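Side-chain contact in putative Glycerophosphoryl diester phosphodiesterase (Silicibacter pomeroyi, PDB 3L12), which belongs to the glycerophosphoryl diester phosphodiesterase family, folds as a TIM barrel and holds a magnesium ion: residues S6-L11 and G246-P251. Residues are numbered along the deposited sequence; the frame is centred on the assembly and turned at random.
Sequences SQLEGL and GQLWCP
Leu-8 and Leu-248 meet methyl against methyl, CD2 of Leu-8 lying 3.5 Å from CD1 of Leu-248. Each side chain sets out toward the other segment, and the two come from opposite directions to meet at their branched ends. The branches of Leu-8 divide the work: while CD2 takes Leu-248, CD1 rests 4.0 Å from CB of Gln-247 and equally near its CG, crossing that chain at about a right angle. Leu-248 is divided in the same way, its CD2 standing 4.1 Å from CD1 of Leu-11, a looser touch that is again nearly perpendicular. Leu-8 and Leu-11 can both turn to the strand because they sit three residues apart on one tight turn, closed by the bond from Leu-11 N to Leu-8 O (3.0 Å). Gln-247 offers just the aliphatic base of its side chain. A bend at its second torsion (chi2 64°) carries the amide away from Leu-8, and there OE1 accepts a hydrogen bond from the backbone N of Thr-205. What joins the two segments is therefore wholly apolar, small in area and largely buried. Beside Leu-8, Gln-7 bonds through NE2 to the carbonyl oxygens of Glu-180 and Asp-202. Leu-8, in the 3-10 turn 6-8, and Leu-11, just after it, precede strand 19-23 and cover the N-terminal end of the parallel barrel strands, with the magnesium ion about 13 Å from the Leu-248 side chain. Leu-8 also touches Ile-270 of strand 270-273, Leu-11 and Leu-248 share Val-184 of strand 183-187, and strand 248-251 runs between strands 205-209 and 270-273.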
ATOM      1  N   SER A   6     -26.709  -5.981  13.392  1.00 16.20           N
ATOM      2  CA  SER A   6     -25.376  -5.942  14.014  1.00 18.47           C
ATOM      3  C   SER A   6     -24.293  -5.524  13.016  1.00 17.62           C
ATOM      4  O   SER A   6     -23.212  -4.997  13.379  1.00 18.31           O
ATOM      5  CB  SER A   6     -25.046  -7.311  14.612  1.00 21.12           C
ATOM      6  OG  SER A   6     -24.552  -8.160  13.593  1.00 25.59           O
ATOM      7  N   GLN A   7     -24.579  -5.730  11.741  1.00 13.46           N
ATOM      8  CA  GLN A   7     -23.653  -5.352  10.690  1.00 12.85           C
ATOM      9  C   GLN A   7     -23.406  -3.832  10.651  1.00 14.04           C
ATOM     10  O   GLN A   7     -22.355  -3.389  10.181  1.00 15.35           O
ATOM     11  CB  GLN A   7     -24.157  -5.774   9.309  1.00 13.61           C
ATOM     12  CG  GLN A   7     -24.526  -7.249   9.132  1.00 12.99           C
ATOM     13  CD  GLN A   7     -25.947  -7.599   9.581  1.00 14.71           C
ATOM     14  OE1 GLN A   7     -26.648  -6.815  10.240  1.00 11.96           O
ATOM     15  NE2 GLN A   7     -26.380  -8.791   9.201  1.00 14.07           N
ATOM     16  N   LEU A   8     -24.390  -3.051  11.073  1.00 12.42           N
ATOM     17  CA  LEU A   8     -24.278  -1.597  10.996  1.00 11.99           C
ATOM     18  C   LEU A   8     -23.346  -1.011  12.040  1.00 11.60           C
ATOM     19  O   LEU A   8     -22.974   0.154  11.909  1.00 11.16           O
ATOM     20  CB  LEU A   8     -25.660  -0.962  11.091  1.00 12.62           C
ATOM     21  CG  LEU A   8     -26.667  -1.436  10.028  1.00 13.02           C
ATOM     22  CD1 LEU A   8     -28.018  -0.781  10.266  1.00 14.09           C
ATOM     23  CD2 LEU A   8     -26.151  -1.159   8.590  1.00 12.39           C
ATOM     24  N   GLU A   9     -22.944  -1.805  13.037  1.00 11.60           N
ATOM     25  CA  GLU A   9     -22.044  -1.322  14.090  1.00 13.79           C
ATOM     26  C   GLU A   9     -20.733  -0.790  13.505  1.00 12.79           C
ATOM     27  O   GLU A   9     -20.230   0.241  13.969  1.00 13.24           O
ATOM     28  CB  GLU A   9     -21.803  -2.422  15.137  1.00 16.33           C
ATOM     29  CG  GLU A   9     -23.060  -2.710  15.967  1.00 21.05           C
ATOM     30  CD  GLU A   9     -22.924  -3.940  16.873  1.00 24.63           C
ATOM     31  OE1 GLU A   9     -21.764  -4.404  17.062  1.00 28.97           O
ATOM     32  OE2 GLU A   9     -23.980  -4.427  17.383  1.00 27.34           O
ATOM     33  N   GLY A  10     -20.214  -1.425  12.455  1.00 12.07           N
ATOM     34  CA  GLY A  10     -18.982  -0.974  11.851  1.00 11.73           C
ATOM     35  C   GLY A  10     -19.109   0.116  10.786  1.00 10.95           C
ATOM     36  O   GLY A  10     -18.091   0.558  10.247  1.00 12.10           O
ATOM     37  N   LEU A  11     -20.340   0.534  10.477  1.00  9.64           N
ATOM     38  CA  LEU A  11     -20.604   1.531   9.466  1.00  9.50           C
ATOM     39  C   LEU A  11     -21.257   2.790  10.049  1.00 10.08           C
ATOM     40  O   LEU A  11     -21.265   3.831   9.410  1.00 11.49           O
ATOM     41  CB  LEU A  11     -21.501   0.919   8.377  1.00 10.05           C
ATOM     42  CG  LEU A  11     -20.810  -0.275   7.687  1.00 11.70           C
ATOM     43  CD1 LEU A  11     -21.727  -0.999   6.755  1.00 13.02           C
ATOM     44  CD2 LEU A  11     -19.550   0.162   6.926  1.00 10.74           C
ATOM     45  N   GLY A 246     -34.610   0.784   3.128  1.00 12.29           N
ATOM     46  CA  GLY A 246     -33.143   0.719   3.280  1.00 11.22           C
ATOM     47  C   GLY A 246     -32.658   1.192   4.650  1.00 10.85           C
ATOM     48  O   GLY A 246     -33.350   1.990   5.330  1.00 10.63           O
ATOM     49  N   GLN A 247     -31.472   0.705   5.026  1.00  9.01           N
ATOM     50  CA  GLN A 247     -30.796   1.116   6.252  1.00  8.85           C
ATOM     51  C   GLN A 247     -29.695   2.167   5.996  1.00  8.10           C
ATOM     52  O   GLN A 247     -29.365   2.921   6.901  1.00  9.22           O
ATOM     53  CB  GLN A 247     -30.181  -0.072   6.964  1.00  9.64           C
ATOM     54  CG  GLN A 247     -31.168  -0.933   7.729  1.00 10.61           C
ATOM     55  CD  GLN A 247     -32.187  -1.603   6.826  1.00 10.05           C
ATOM     56  OE1 GLN A 247     -31.836  -2.244   5.848  1.00 10.12           O
ATOM     57  NE2 GLN A 247     -33.478  -1.443   7.160  1.00  9.73           N
ATOM     58  N   LEU A 248     -29.139   2.174   4.790  1.00  9.85           N
ATOM     59  CA  LEU A 248     -28.069   3.130   4.419  1.00  9.36           C
ATOM     60  C   LEU A 248     -28.420   3.848   3.120  1.00 10.39           C
ATOM     61  O   LEU A 248     -29.021   3.272   2.196  1.00  9.28           O
ATOM     62  CB  LEU A 248     -26.745   2.421   4.214  1.00 11.18           C
ATOM     63  CG  LEU A 248     -26.049   1.651   5.333  1.00 12.08           C
ATOM     64  CD1 LEU A 248     -26.660   0.298   5.400  1.00 15.36           C
ATOM     65  CD2 LEU A 248     -24.501   1.567   5.067  1.00 14.99           C
ATOM     66  N   TRP A 249     -27.998   5.109   3.053  1.00 10.34           N
ATOM     67  CA  TRP A 249     -28.089   5.910   1.851  1.00  9.21           C
ATOM     68  C   TRP A 249     -26.669   6.261   1.521  1.00  7.84           C
ATOM     69  O   TRP A 249     -25.952   6.778   2.379  1.00  8.21           O
ATOM     70  CB  TRP A 249     -28.898   7.189   2.078  1.00  8.85           C
ATOM     71  CG  TRP A 249     -28.858   8.139   0.891  1.00  9.77           C
ATOM     72  CD1 TRP A 249     -28.938   7.828  -0.425  1.00 11.63           C
ATOM     73  CD2 TRP A 249     -28.772   9.570   0.961  1.00 10.58           C
ATOM     74  NE1 TRP A 249     -28.859   8.993  -1.207  1.00 11.70           N
ATOM     75  CE2 TRP A 249     -28.754  10.062  -0.367  1.00 11.90           C
ATOM     76  CE3 TRP A 249     -28.647  10.473   2.021  1.00 12.37           C
ATOM     77  CZ2 TRP A 249     -28.652  11.420  -0.657  1.00 12.36           C
ATOM     78  CZ3 TRP A 249     -28.535  11.817   1.734  1.00 13.49           C
ATOM     79  CH2 TRP A 249     -28.519  12.270   0.397  1.00 12.89           C
ATOM     80  N   CYS A 250     -26.239   5.979   0.298  1.00  9.07           N
ATOM     81  CA  CYS A 250     -24.851   6.176  -0.118  1.00  7.20           C
ATOM     82  C   CYS A 250     -24.763   7.049  -1.332  1.00  9.20           C
ATOM     83  O   CYS A 250     -24.626   6.597  -2.449  1.00  8.64           O
ATOM     84  CB  CYS A 250     -24.118   4.855  -0.386  1.00  7.91           C
ATOM     85  SG  CYS A 250     -23.994   3.843   1.128  1.00 11.57           S
ATOM     86  N   PRO A 251     -24.862   8.361  -1.114  1.00 11.41           N
ATOM     87  CA  PRO A 251     -24.753   9.307  -2.213  1.00 12.33           C
ATOM     88  C   PRO A 251     -23.345   9.654  -2.634  1.00 11.95           C
ATOM     89  O   PRO A 251     -22.396   9.700  -1.800  1.00 13.43           O
ATOM     90  CB  PRO A 251     -25.372  10.559  -1.639  1.00 12.15           C
ATOM     91  CG  PRO A 251     -25.011  10.493  -0.175  1.00 11.48           C
ATOM     92  CD  PRO A 251     -25.065   9.022   0.183  1.00 11.24           C
TER